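Local coordinates for SusD-like carbohydrate binding protein BF1063 (Bacteroides fragilis NCTC 9343, PDB 3I4G) that probably binds carbohydrate at the outer membrane of this gut bacterium as part of a glycan-uptake system, at residues T131-L136 with A164-W169; T207-K212 with R454-M459. One frame throughout, in Å; residues are numbered along the deposited sequence. Where two conformers were deposited one is given.

Contact 1: residues T131-L136 with A164-W169; sequences TQYFYL and ADILKW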
# COMPACT_ATOMS: atom_id res chain seq x y z
N THR A 131 -3.07 -13.70 -5.90
CA THR A 131 -2.56 -12.52 -5.21
C THR A 131 -1.57 -12.92 -4.13
O THR A 131 -0.60 -12.23 -3.92
CB THR A 131 -3.62 -11.60 -4.59
OG1 THR A 131 -4.34 -12.27 -3.54
CG2 THR A 131 -4.57 -11.00 -5.62
N GLN A 132 -1.78 -14.04 -3.45
CA GLN A 132 -0.84 -14.44 -2.40
C GLN A 132 0.51 -14.77 -2.99
O GLN A 132 1.52 -14.36 -2.44
CB GLN A 132 -1.40 -15.63 -1.61
CG GLN A 132 -2.79 -15.39 -1.04
CD GLN A 132 -2.88 -14.15 -0.18
OE1 GLN A 132 -2.49 -14.17 0.99
NE2 GLN A 132 -3.41 -13.06 -0.75
N TYR A 133 0.54 -15.51 -4.10
CA TYR A 133 1.80 -15.82 -4.75
C TYR A 133 2.45 -14.55 -5.31
O TYR A 133 3.66 -14.45 -5.33
CB TYR A 133 1.61 -16.90 -5.83
CG TYR A 133 1.45 -18.26 -5.20
CD1 TYR A 133 2.52 -18.84 -4.56
CD2 TYR A 133 0.23 -18.93 -5.21
CE1 TYR A 133 2.40 -20.06 -3.95
CE2 TYR A 133 0.11 -20.19 -4.63
CZ TYR A 133 1.19 -20.73 -3.99
OH TYR A 133 1.13 -22.00 -3.35
N PHE A 134 1.66 -13.57 -5.76
CA PHE A 134 2.18 -12.31 -6.25
C PHE A 134 2.98 -11.60 -5.15
O PHE A 134 4.10 -11.16 -5.40
CB PHE A 134 1.01 -11.42 -6.76
CG PHE A 134 1.39 -9.98 -6.93
CD1 PHE A 134 2.00 -9.53 -8.08
CD2 PHE A 134 1.17 -9.08 -5.91
CE1 PHE A 134 2.39 -8.24 -8.21
CE2 PHE A 134 1.54 -7.76 -6.03
CZ PHE A 134 2.16 -7.36 -7.19
N TYR A 135 2.41 -11.51 -3.98
CA TYR A 135 3.14 -10.88 -2.88
C TYR A 135 4.31 -11.74 -2.36
O TYR A 135 5.39 -11.23 -2.12
CB TYR A 135 2.18 -10.50 -1.75
CG TYR A 135 1.20 -9.42 -2.07
CD1 TYR A 135 1.62 -8.11 -2.20
CD2 TYR A 135 -0.15 -9.68 -2.21
CE1 TYR A 135 0.72 -7.11 -2.52
CE2 TYR A 135 -1.04 -8.69 -2.53
CZ TYR A 135 -0.59 -7.41 -2.69
OH TYR A 135 -1.49 -6.41 -2.98
N LEU A 136 4.12 -13.05 -2.23
CA LEU A 136 5.26 -13.91 -1.87
C LEU A 136 6.41 -13.75 -2.84
O LEU A 136 7.58 -13.65 -2.45
CB LEU A 136 4.82 -15.35 -1.79
CG LEU A 136 3.89 -15.75 -0.65
CD1 LEU A 136 3.33 -17.12 -0.93
CD2 LEU A 136 4.62 -15.70 0.68
N ALA A 164 10.76 -16.40 -11.27
CA ALA A 164 10.33 -16.27 -12.67
C ALA A 164 9.20 -17.23 -12.97
O ALA A 164 8.22 -16.86 -13.64
CB ALA A 164 11.51 -16.48 -13.64
N ASP A 165 9.29 -18.47 -12.49
CA ASP A 165 8.24 -19.46 -12.72
C ASP A 165 6.95 -19.12 -11.97
O ASP A 165 5.85 -19.31 -12.50
CB ASP A 165 8.76 -20.85 -12.35
CG ASP A 165 9.69 -21.42 -13.39
OD1 ASP A 165 9.74 -20.90 -14.53
OD2 ASP A 165 10.37 -22.43 -13.06
N ILE A 166 7.06 -18.58 -10.76
CA ILE A 166 5.87 -18.17 -10.02
C ILE A 166 5.16 -17.01 -10.76
O ILE A 166 3.93 -17.01 -10.91
CB ILE A 166 6.19 -17.75 -8.61
CG1 ILE A 166 6.72 -18.95 -7.80
CG2 ILE A 166 4.95 -17.19 -7.91
CD1 ILE A 166 7.34 -18.58 -6.49
N LEU A 167 5.93 -16.03 -11.23
CA LEU A 167 5.33 -14.91 -11.93
C LEU A 167 4.66 -15.36 -13.24
O LEU A 167 3.57 -14.87 -13.58
CB LEU A 167 6.35 -13.82 -12.17
CG LEU A 167 6.88 -13.13 -10.90
CD1 LEU A 167 7.99 -12.15 -11.26
CD2 LEU A 167 5.75 -12.45 -10.06
N LYS A 168 5.26 -16.29 -13.97
CA LYS A 168 4.62 -16.82 -15.17
C LYS A 168 3.29 -17.49 -14.83
O LYS A 168 2.31 -17.37 -15.58
CB LYS A 168 5.53 -17.83 -15.89
CG LYS A 168 6.73 -17.20 -16.59
CD LYS A 168 7.62 -18.27 -17.28
N TRP A 169 3.27 -18.26 -13.74
CA TRP A 169 2.05 -18.90 -13.28
C TRP A 169 1.00 -17.85 -12.90
O TRP A 169 -0.19 -17.97 -13.22
CB TRP A 169 2.39 -19.86 -12.10
CG TRP A 169 1.27 -20.63 -11.52
CD1 TRP A 169 0.88 -21.87 -11.83
CD2 TRP A 169 0.46 -20.22 -10.42
NE1 TRP A 169 -0.14 -22.26 -11.01
CE2 TRP A 169 -0.41 -21.25 -10.13
CE3 TRP A 169 0.43 -19.06 -9.63
CZ2 TRP A 169 -1.36 -21.17 -9.11
CZ3 TRP A 169 -0.52 -18.97 -8.62
CH2 TRP A 169 -1.39 -20.04 -8.37
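Y133 is the centre of this contact, met by W169 and I166 of the other helix. The aromatic planes of Y133 and W169 are steeply inclined to each other at 79°, with the centroids of the phenol and the six-membered indole ring 5.2 Å apart. The benzo end of the indole does the touching: Y133 CD2 lies 3.5 Å from W169 CZ3 and 3.7 Å from W169 CH2, so the CD2/CE2 side of the phenol ring meets the CZ3/CH2 corner of the indole. W169 reaches across because its CG stands anti to the backbone N (chi1 -179°), which carries the six-membered ring over to helix 116-139.

The second touch is aliphatic. I166, one turn before W169, brings its CG2 branch to 3.9 Å from Y133 CB, so that I166 packs at the base of the Y133 side chain and W169 packs on the Y133 ring. I166 and Y133 are also where the two backbones run nearest, their CA atoms 7.1 Å apart. No hydrogen bond links the segments. Y133 OH, at the tip of the ring, bonds to the carbonyl of V146, and W169 NE1, on the indole side away from the tyrosine, to the carboxylate of E147; each bond limits the turning of its ring.

The contact joins helix 116-139 to helix 163-180. I99 of helix 86-109 also packs on Y133, and the loop residues L145 and V143 touch Y133 and I166, respectively.

Contact 2: residues T207-K212 with R454-M459; sequences TCMLQK and RYWDIM
Apolar packing round one indole makes up this contact: W456 of helix 454-461 meets L210 and M209 near the C-terminal end of helix 197-211. L210 comes obliquely to the ring, its CG 3.6 Å from W456 CZ2 and its CD2 methyl 3.7 Å from the same carbon. M209, a selenomethionine, approaches differently. In the conformer described, one of two modelled, its chain bends at the selenium (chi3 -48°) and crosses the indole at about a right angle, setting CE at the ring edge, near its plane and 4.0 Å from W456 CH2; this touch is therefore less certain than that of L210. A chi1 of -173° turns the W456 ring toward helix 197-211, bridging backbones whose nearest CA atoms, those of L210 and D457, are 9.5 Å apart.

Polar interactions hold the indole from outside the two segments. W456 NE1 is hydrogen-bonded to the hydroxyl of S138, and R206 makes a cation-pi contact with the ring, so both the rotation of the indole and its position are constrained. On the same helix, D457 forms salt bridges with R444 and R460.

Backbone bonding closes helix 197-211 in a Schellman motif at K212, where the bond from K212 N to M209 O is weak.

Through W456, two helices far apart in sequence are joined within the mainly helical core, consistent with the TPR-like architecture of SusD proteins.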
# COMPACT_ATOMS: atom_id res chain seq x y z
N THR A 207 2.06 -7.84 -12.03
CA THR A 207 2.89 -9.05 -12.22
C THR A 207 3.83 -8.83 -13.39
O THR A 207 5.03 -9.11 -13.31
CB THR A 207 2.01 -10.27 -12.44
OG1 THR A 207 1.21 -10.49 -11.28
CG2 THR A 207 2.85 -11.54 -12.73
N CYS A 208 3.32 -8.32 -14.50
CA CYS A 208 4.16 -8.09 -15.65
C CYS A 208 5.26 -7.06 -15.37
O CYS A 208 6.38 -7.18 -15.88
CB CYS A 208 3.33 -7.64 -16.85
SG CYS A 208 2.18 -8.83 -17.55
N MSE A 209 4.98 -6.03 -14.59
CA MSE A 209 6.02 -5.06 -14.27
C MSE A 209 7.12 -5.74 -13.43
O MSE A 209 8.29 -5.41 -13.56
CB MSE A 209 5.46 -3.80 -13.59
CG MSE A 209 4.50 -2.97 -14.47
SE MSE A 209 4.23 -1.16 -13.79
CE MSE A 209 3.87 -1.59 -11.97
N LEU A 210 6.77 -6.67 -12.55
CA LEU A 210 7.79 -7.39 -11.79
C LEU A 210 8.67 -8.24 -12.70
O LEU A 210 9.87 -8.42 -12.44
CB LEU A 210 7.15 -8.31 -10.74
CG LEU A 210 6.59 -7.69 -9.50
CD1 LEU A 210 5.99 -8.81 -8.64
CD2 LEU A 210 7.68 -6.90 -8.74
N GLN A 211 8.07 -8.82 -13.73
CA GLN A 211 8.81 -9.57 -14.74
C GLN A 211 9.61 -8.71 -15.70
O GLN A 211 10.40 -9.23 -16.49
CB GLN A 211 7.84 -10.33 -15.62
CG GLN A 211 6.95 -11.38 -14.94
CD GLN A 211 6.02 -12.01 -15.93
OE1 GLN A 211 5.18 -11.31 -16.52
NE2 GLN A 211 6.16 -13.31 -16.15
N LYS A 212 9.37 -7.41 -15.63
CA LYS A 212 9.90 -6.43 -16.55
C LYS A 212 9.41 -6.75 -17.99
O LYS A 212 10.09 -6.44 -18.96
CB LYS A 212 11.44 -6.28 -16.38
CG LYS A 212 11.86 -5.75 -14.97
CD LYS A 212 13.39 -5.54 -14.81
CE LYS A 212 13.74 -4.85 -13.51
NZ LYS A 212 13.42 -5.64 -12.28
N ARG A 454 4.64 2.10 -1.81
CA ARG A 454 5.98 2.67 -2.03
C ARG A 454 7.09 1.65 -1.87
O ARG A 454 8.03 1.64 -2.67
CB ARG A 454 6.22 3.83 -1.07
CG ARG A 454 7.55 4.56 -1.29
CD ARG A 454 7.71 5.23 -2.62
NE ARG A 454 8.99 5.93 -2.67
CZ ARG A 454 9.51 6.45 -3.74
NH1 ARG A 454 8.88 6.36 -4.90
NH2 ARG A 454 10.67 7.08 -3.69
N TYR A 455 7.03 0.83 -0.83
CA TYR A 455 8.05 -0.19 -0.64
C TYR A 455 8.06 -1.14 -1.82
O TYR A 455 9.16 -1.44 -2.36
CB TYR A 455 7.81 -0.91 0.69
CG TYR A 455 8.78 -2.00 1.03
CD1 TYR A 455 10.12 -1.74 1.31
CD2 TYR A 455 8.37 -3.29 1.08
CE1 TYR A 455 10.99 -2.77 1.60
CE2 TYR A 455 9.21 -4.31 1.41
CZ TYR A 455 10.52 -4.05 1.69
OH TYR A 455 11.38 -5.07 2.03
N TRP A 456 6.89 -1.62 -2.24
CA TRP A 456 6.83 -2.50 -3.41
C TRP A 456 7.51 -1.83 -4.60
O TRP A 456 8.26 -2.46 -5.35
CB TRP A 456 5.37 -2.84 -3.69
CG TRP A 456 5.19 -3.85 -4.74
CD1 TRP A 456 5.40 -5.20 -4.60
CD2 TRP A 456 4.82 -3.63 -6.11
NE1 TRP A 456 5.19 -5.83 -5.81
CE2 TRP A 456 4.84 -4.89 -6.76
CE3 TRP A 456 4.45 -2.49 -6.84
CZ2 TRP A 456 4.52 -5.04 -8.11
CZ3 TRP A 456 4.12 -2.66 -8.17
CH2 TRP A 456 4.16 -3.92 -8.79
N ASP A 457 7.26 -0.54 -4.82
CA ASP A 457 7.86 0.15 -5.95
C ASP A 457 9.38 0.30 -5.84
O ASP A 457 10.11 0.01 -6.79
CB ASP A 457 7.27 1.55 -6.10
CG ASP A 457 5.86 1.58 -6.66
OD1 ASP A 457 5.42 0.62 -7.34
OD2 ASP A 457 5.22 2.65 -6.46
N ILE A 458 9.89 0.76 -4.69
CA ILE A 458 11.33 1.00 -4.58
C ILE A 458 12.10 -0.35 -4.64
O ILE A 458 13.22 -0.41 -5.16
CB ILE A 458 11.73 1.85 -3.39
CG1 ILE A 458 11.36 1.17 -2.08
CG2 ILE A 458 11.07 3.23 -3.49
CD1 ILE A 458 11.76 2.02 -0.81
N MSE A 459 11.47 -1.42 -4.21
CA MSE A 459 12.04 -2.75 -4.37
C MSE A 459 12.10 -3.19 -5.82
O MSE A 459 13.18 -3.54 -6.31
CB MSE A 459 11.22 -3.73 -3.52
CG MSE A 459 11.39 -3.56 -1.98
SE MSE A 459 12.98 -4.29 -1.24
CE MSE A 459 12.29 -6.12 -1.02

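Contacts 1 and 2 have centres about 12 Å apart and lie on the same side of the chain's centre. They follow one another in sequence, since helix 197-211 is the next helix after 163-180. F134 joins them: from the segment of contact 1 its CZ lies 3.4 Å from W456 CZ2, and its CE1 is 3.7 Å from L210 CD1, placing this ring against both segments of contact 2. Helices 163-180 and 197-211 also touch directly, with L167 O 3.5 Å from T207 CG2. Together the contacts form one connected patch of side-chain packing, consistent with the helical, TPR-like architecture of SusD proteins, and tie helix 454-461 to the earlier helices.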